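Local coordinates for 6-aminohexanoate-cyclic-dimer hydrolase (Arthrobacter sp., PDB 3A2Q), which hydrolyses the cyclic dimer of 6-aminohexanoic acid, a nylon-6 by-product, to the linear dimer, at residues A[324-327]-A[328-332]; A[333-336]-A[337-341]. The protein carries 1 engineered substitution. One frame throughout, in Å; residues are numbered along the deposited sequence.

Contact 1 of 2, residues A[324-327]-A[328-332]; sequences IERN and GELIG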
loop_
_atom_site.group_PDB
_atom_site.type_symbol
_atom_site.label_atom_id
_atom_site.label_comp_id
_atom_site.label_asym_id
_atom_site.label_seq_id
_atom_site.Cartn_x
_atom_site.Cartn_y
_atom_site.Cartn_z
ATOM N N ILE A 324 -18.655 0.301 -9.667
ATOM C CA ILE A 324 -19.297 -0.833 -10.328
ATOM C C ILE A 324 -19.896 -0.299 -11.628
ATOM O O ILE A 324 -19.857 -0.951 -12.674
ATOM C CB ILE A 324 -20.425 -1.413 -9.451
ATOM C CG1 ILE A 324 -19.823 -2.108 -8.227
ATOM C CG2 ILE A 324 -21.281 -2.379 -10.272
ATOM C CD1 ILE A 324 -20.853 -2.624 -7.244
ATOM N N GLU A 325 -20.443 0.907 -11.542
ATOM C CA GLU A 325 -21.044 1.571 -12.688
ATOM C C GLU A 325 -19.982 1.922 -13.728
ATOM O O GLU A 325 -20.172 1.703 -14.920
ATOM C CB GLU A 325 -21.783 2.831 -12.217
ATOM C CG GLU A 325 -22.110 3.829 -13.314
ATOM C CD GLU A 325 -23.040 4.922 -12.830
ATOM O OE1 GLU A 325 -22.861 5.391 -11.684
ATOM O OE2 GLU A 325 -23.946 5.315 -13.597
ATOM N N ARG A 326 -18.856 2.458 -13.272
ATOM C CA ARG A 326 -17.776 2.838 -14.176
ATOM C C ARG A 326 -17.212 1.646 -14.940
ATOM O O ARG A 326 -16.910 1.742 -16.133
ATOM C CB ARG A 326 -16.644 3.522 -13.399
ATOM C CG ARG A 326 -15.583 4.140 -14.300
ATOM C CD ARG A 326 -14.427 4.755 -13.510
ATOM N NE ARG A 326 -13.574 3.744 -12.897
ATOM C CZ ARG A 326 -12.693 2.996 -13.548
ATOM N NH1 ARG A 326 -12.527 3.132 -14.850
ATOM N NH2 ARG A 326 -11.978 2.109 -12.881
ATOM N N ASN A 327 -17.048 0.526 -14.248
ATOM C CA ASN A 327 -16.521 -0.667 -14.893
ATOM C C ASN A 327 -17.535 -1.219 -15.891
ATOM O O ASN A 327 -17.165 -1.728 -16.944
ATOM C CB ASN A 327 -16.138 -1.711 -13.838
ATOM C CG ASN A 327 -14.717 -1.525 -13.337
ATOM O OD1 ASN A 327 -13.758 -1.901 -14.010
ATOM N ND2 ASN A 327 -14.576 -0.926 -12.160
ATOM N N GLY A 328 -18.815 -1.093 -15.564
ATOM C CA GLY A 328 -19.848 -1.561 -16.467
ATOM C C GLY A 328 -19.736 -0.824 -17.789
ATOM O O GLY A 328 -19.814 -1.430 -18.860
ATOM N N GLU A 329 -19.543 0.489 -17.715
ATOM C CA GLU A 329 -19.416 1.304 -18.918
ATOM C C GLU A 329 -18.209 0.900 -19.750
ATOM O O GLU A 329 -18.247 0.967 -20.977
ATOM C CB GLU A 329 -19.302 2.785 -18.558
ATOM C CG GLU A 329 -20.535 3.367 -17.900
ATOM C CD GLU A 329 -20.414 4.863 -17.689
ATOM O OE1 GLU A 329 -20.252 5.589 -18.692
ATOM O OE2 GLU A 329 -20.474 5.313 -16.523
ATOM N N LEU A 330 -17.140 0.483 -19.083
ATOM C CA LEU A 330 -15.925 0.072 -19.779
ATOM C C LEU A 330 -16.162 -1.082 -20.745
ATOM O O LEU A 330 -15.536 -1.152 -21.800
ATOM C CB LEU A 330 -14.844 -0.335 -18.778
ATOM C CG LEU A 330 -14.229 0.775 -17.928
ATOM C CD1 LEU A 330 -13.190 0.176 -16.998
ATOM C CD2 LEU A 330 -13.590 1.817 -18.830
ATOM N N ILE A 331 -17.063 -1.988 -20.385
ATOM C CA ILE A 331 -17.346 -3.130 -21.242
ATOM C C ILE A 331 -18.606 -2.953 -22.082
ATOM O O ILE A 331 -18.864 -3.738 -22.993
ATOM C CB ILE A 331 -17.462 -4.420 -20.416
ATOM C CG1 ILE A 331 -18.570 -4.276 -19.375
ATOM C CG2 ILE A 331 -16.130 -4.723 -19.754
ATOM C CD1 ILE A 331 -18.883 -5.562 -18.640
ATOM N N GLY A 332 -19.395 -1.930 -21.769
ATOM C CA GLY A 332 -20.599 -1.671 -22.537
ATOM C C GLY A 332 -21.902 -2.217 -21.990
ATOM O O GLY A 332 -22.930 -2.141 -22.662
#
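Leu330 lies against Arg326 and Asn327, one turn back near the end of helix 308-331. Its CG stands anti to the carbonyl carbon (chi1 -69°), which sends the side chain back along the helix. Leu330 CB then rests 3.3 Å from Asn327 O, and Leu330 CG 3.4 Å from Arg326 O. Beyond them, Leu330 CD1 meets two polar groups: Arg326 NH1 at 3.7 Å, oblique to the guanidinium plane, and Asn327 OD1, also at 3.7 Å. Those polar ends have stronger partners in Glu323: Arg326 NH2 forms a salt bridge with its carboxylate, and Asn327 ND2 bonds to its carbonyl O. This is the close side, where buried Asn327 also lies against Ile87 and Met90. Cut back to an alanine, Leu330 would probably leave Arg326 NH1 and Asn327 OD1 without their apolar neighbour and weaken the contact with Tyr95. The backbone here is alpha-helical, with Leu330 N bonded to Arg326 O; the bond from Ile331 N to Asn327 O is weak at 3.5 Å. A Schellman motif ends the helix. Gly332 takes positive phi (96°) as its C-prime residue, Gly332 N bonds weakly to Glu329 O, and Arg333 N turns back to Gly328 O. The solvent side is looser. Exposed Glu325 and Glu329 run side by side, with Glu325 CG 3.9 Å from Glu329 OE2. Glu325 OE2 and Glu329 OE2 are 4.5 Å apart, a like-charge pair probably screened by water.

Contact 2 of 2, residues A[333-336]-A[337-341]; sequences RPLT and EDDVE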
loop_
_atom_site.group_PDB
_atom_site.type_symbol
_atom_site.label_atom_id
_atom_site.label_comp_id
_atom_site.label_asym_id
_atom_site.label_seq_id
_atom_site.Cartn_x
_atom_site.Cartn_y
_atom_site.Cartn_z
ATOM N N ARG A 333 -21.877 -2.770 -20.782
ATOM C CA ARG A 333 -23.093 -3.308 -20.184
ATOM C C ARG A 333 -23.072 -3.136 -18.675
ATOM O O ARG A 333 -22.017 -3.231 -18.047
ATOM C CB ARG A 333 -23.244 -4.798 -20.511
ATOM C CG ARG A 333 -22.274 -5.698 -19.766
ATOM C CD ARG A 333 -22.472 -7.164 -20.121
ATOM N NE ARG A 333 -21.594 -8.033 -19.343
ATOM C CZ ARG A 333 -21.722 -8.253 -18.038
ATOM N NH1 ARG A 333 -22.699 -7.673 -17.355
ATOM N NH2 ARG A 333 -20.866 -9.049 -17.414
ATOM N N PRO A 334 -24.241 -2.878 -18.071
ATOM C CA PRO A 334 -24.318 -2.702 -16.618
ATOM C C PRO A 334 -23.895 -3.990 -15.921
ATOM O O PRO A 334 -24.079 -5.082 -16.461
ATOM C CB PRO A 334 -25.797 -2.387 -16.378
ATOM C CG PRO A 334 -26.264 -1.836 -17.701
ATOM C CD PRO A 334 -25.563 -2.712 -18.694
ATOM N N LEU A 335 -23.315 -3.863 -14.732
ATOM C CA LEU A 335 -22.897 -5.034 -13.976
ATOM C C LEU A 335 -24.040 -5.403 -13.044
ATOM O O LEU A 335 -24.759 -4.530 -12.556
ATOM C CB LEU A 335 -21.627 -4.734 -13.172
ATOM C CG LEU A 335 -20.373 -4.419 -13.992
ATOM C CD1 LEU A 335 -19.199 -4.160 -13.060
ATOM C CD2 LEU A 335 -20.060 -5.582 -14.922
ATOM N N THR A 336 -24.215 -6.697 -12.809
ATOM C CA THR A 336 -25.285 -7.170 -11.945
ATOM C C THR A 336 -24.738 -7.881 -10.720
ATOM O O THR A 336 -23.536 -8.119 -10.606
ATOM C CB THR A 336 -26.204 -8.152 -12.684
ATOM O OG1 THR A 336 -25.500 -9.380 -12.914
ATOM C CG2 THR A 336 -26.636 -7.568 -14.020
ATOM N N GLU A 337 -25.641 -8.233 -9.813
ATOM C CA GLU A 337 -25.281 -8.919 -8.585
ATOM C C GLU A 337 -24.519 -10.209 -8.866
ATOM O O GLU A 337 -23.981 -10.829 -7.951
ATOM C CB GLU A 337 -26.546 -9.224 -7.780
ATOM C CG GLU A 337 -26.296 -9.862 -6.425
ATOM C CD GLU A 337 -27.561 -9.987 -5.602
ATOM O OE1 GLU A 337 -27.473 -10.429 -4.438
ATOM O OE2 GLU A 337 -28.644 -9.640 -6.119
ATOM N N ASP A 338 -24.459 -10.599 -10.135
ATOM C CA ASP A 338 -23.765 -11.824 -10.522
ATOM C C ASP A 338 -22.359 -11.562 -11.051
ATOM O O ASP A 338 -21.592 -12.498 -11.290
ATOM C CB ASP A 338 -24.578 -12.572 -11.585
ATOM C CG ASP A 338 -25.980 -12.920 -11.110
ATOM O OD1 ASP A 338 -26.104 -13.572 -10.049
ATOM O OD2 ASP A 338 -26.954 -12.541 -11.798
ATOM N N ASP A 339 -22.020 -10.290 -11.228
ATOM C CA ASP A 339 -20.709 -9.911 -11.745
ATOM C C ASP A 339 -19.699 -9.579 -10.647
ATOM O O ASP A 339 -18.492 -9.616 -10.875
ATOM C CB ASP A 339 -20.848 -8.706 -12.676
ATOM C CG ASP A 339 -21.699 -9.007 -13.892
ATOM O OD1 ASP A 339 -21.318 -9.909 -14.665
ATOM O OD2 ASP A 339 -22.742 -8.343 -14.074
ATOM N N VAL A 340 -20.200 -9.260 -9.459
ATOM C CA VAL A 340 -19.338 -8.897 -8.341
ATOM C C VAL A 340 -19.585 -9.781 -7.120
ATOM O O VAL A 340 -20.459 -10.648 -7.140
ATOM C CB VAL A 340 -19.565 -7.422 -7.943
ATOM C CG1 VAL A 340 -19.383 -6.522 -9.160
ATOM C CG2 VAL A 340 -20.953 -7.242 -7.366
ATOM N N GLU A 341 -18.805 -9.559 -6.063
ATOM C CA GLU A 341 -18.949 -10.321 -4.829
ATOM C C GLU A 341 -20.136 -9.760 -4.052
ATOM O O GLU A 341 -20.485 -8.593 -4.213
ATOM C CB GLU A 341 -17.656 -10.230 -4.007
ATOM C CG GLU A 341 -16.469 -10.907 -4.690
ATOM C CD GLU A 341 -15.202 -10.900 -3.850
ATOM O OE1 GLU A 341 -15.278 -10.542 -2.656
ATOM O OE2 GLU A 341 -14.133 -11.262 -4.387
#
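Arg333 sets its CG between backbone N and carbonyl carbon (chi1 73°), then runs straight to NE and bends the guanidinium toward Asp339. Asp339 has CG anti to its own carbonyl carbon (chi1 -63°), which aims the carboxylate back at Arg333 and Thr336. The two groups form a salt bridge. NH2 of Arg333 donates to Asp339 OD1 at 2.9 Å, with the oxygen close to the guanidinium plane. The carboxylate is turned 43° from that plane, and NH2 meets OD1 from above the carboxylate. A second bond, Arg333 NH1 to Asp339 OD2, is weak at 3.3 Å. Asp339 OD2 also takes a nearly straight bond from Thr336 N, on its anti lone pair, at 2.5 Å. The positive charge and the N-H probably both favour an ionised Asp339. Leu335 CD2 lies 3.9 Å from Asp339 CB. The backbone answers the Thr336 N bond: Asp339 N donates to Thr336 O at 2.7 Å, from above the carbonyl plane. A bond from Asp338 N to Thr336 OG1 is less sure. The backbone bond closes residues 336-339 into a type I beta turn whose last side chain, Asp339, also accepts the N-H of its first residue.

Overall arrangement
Contact 1 comes first. It closes no loop, being the last turns of helix 308-331. Contact 2 follows in series, neither nested in contact 1 nor crossing it, and closes residues 333-339 of the loop between helices 308-331 and 342-352. Glu341 then takes the N-cap position of the second helix. The two centres are about 10 Å apart. Besides the bond between Arg333 N and Gly328 O, Leu335 links them: Leu335 CG packs 3.8 Å from Gly328 CA, and its CD1 reaches Ile324 O and Asn327 CB. The loop thus folds back on helix 308-331. Both contacts also meet helix 88-93: Ile331 touches Met90 and Ser93, and the backbone of Asp339 bonds to that of Gly89.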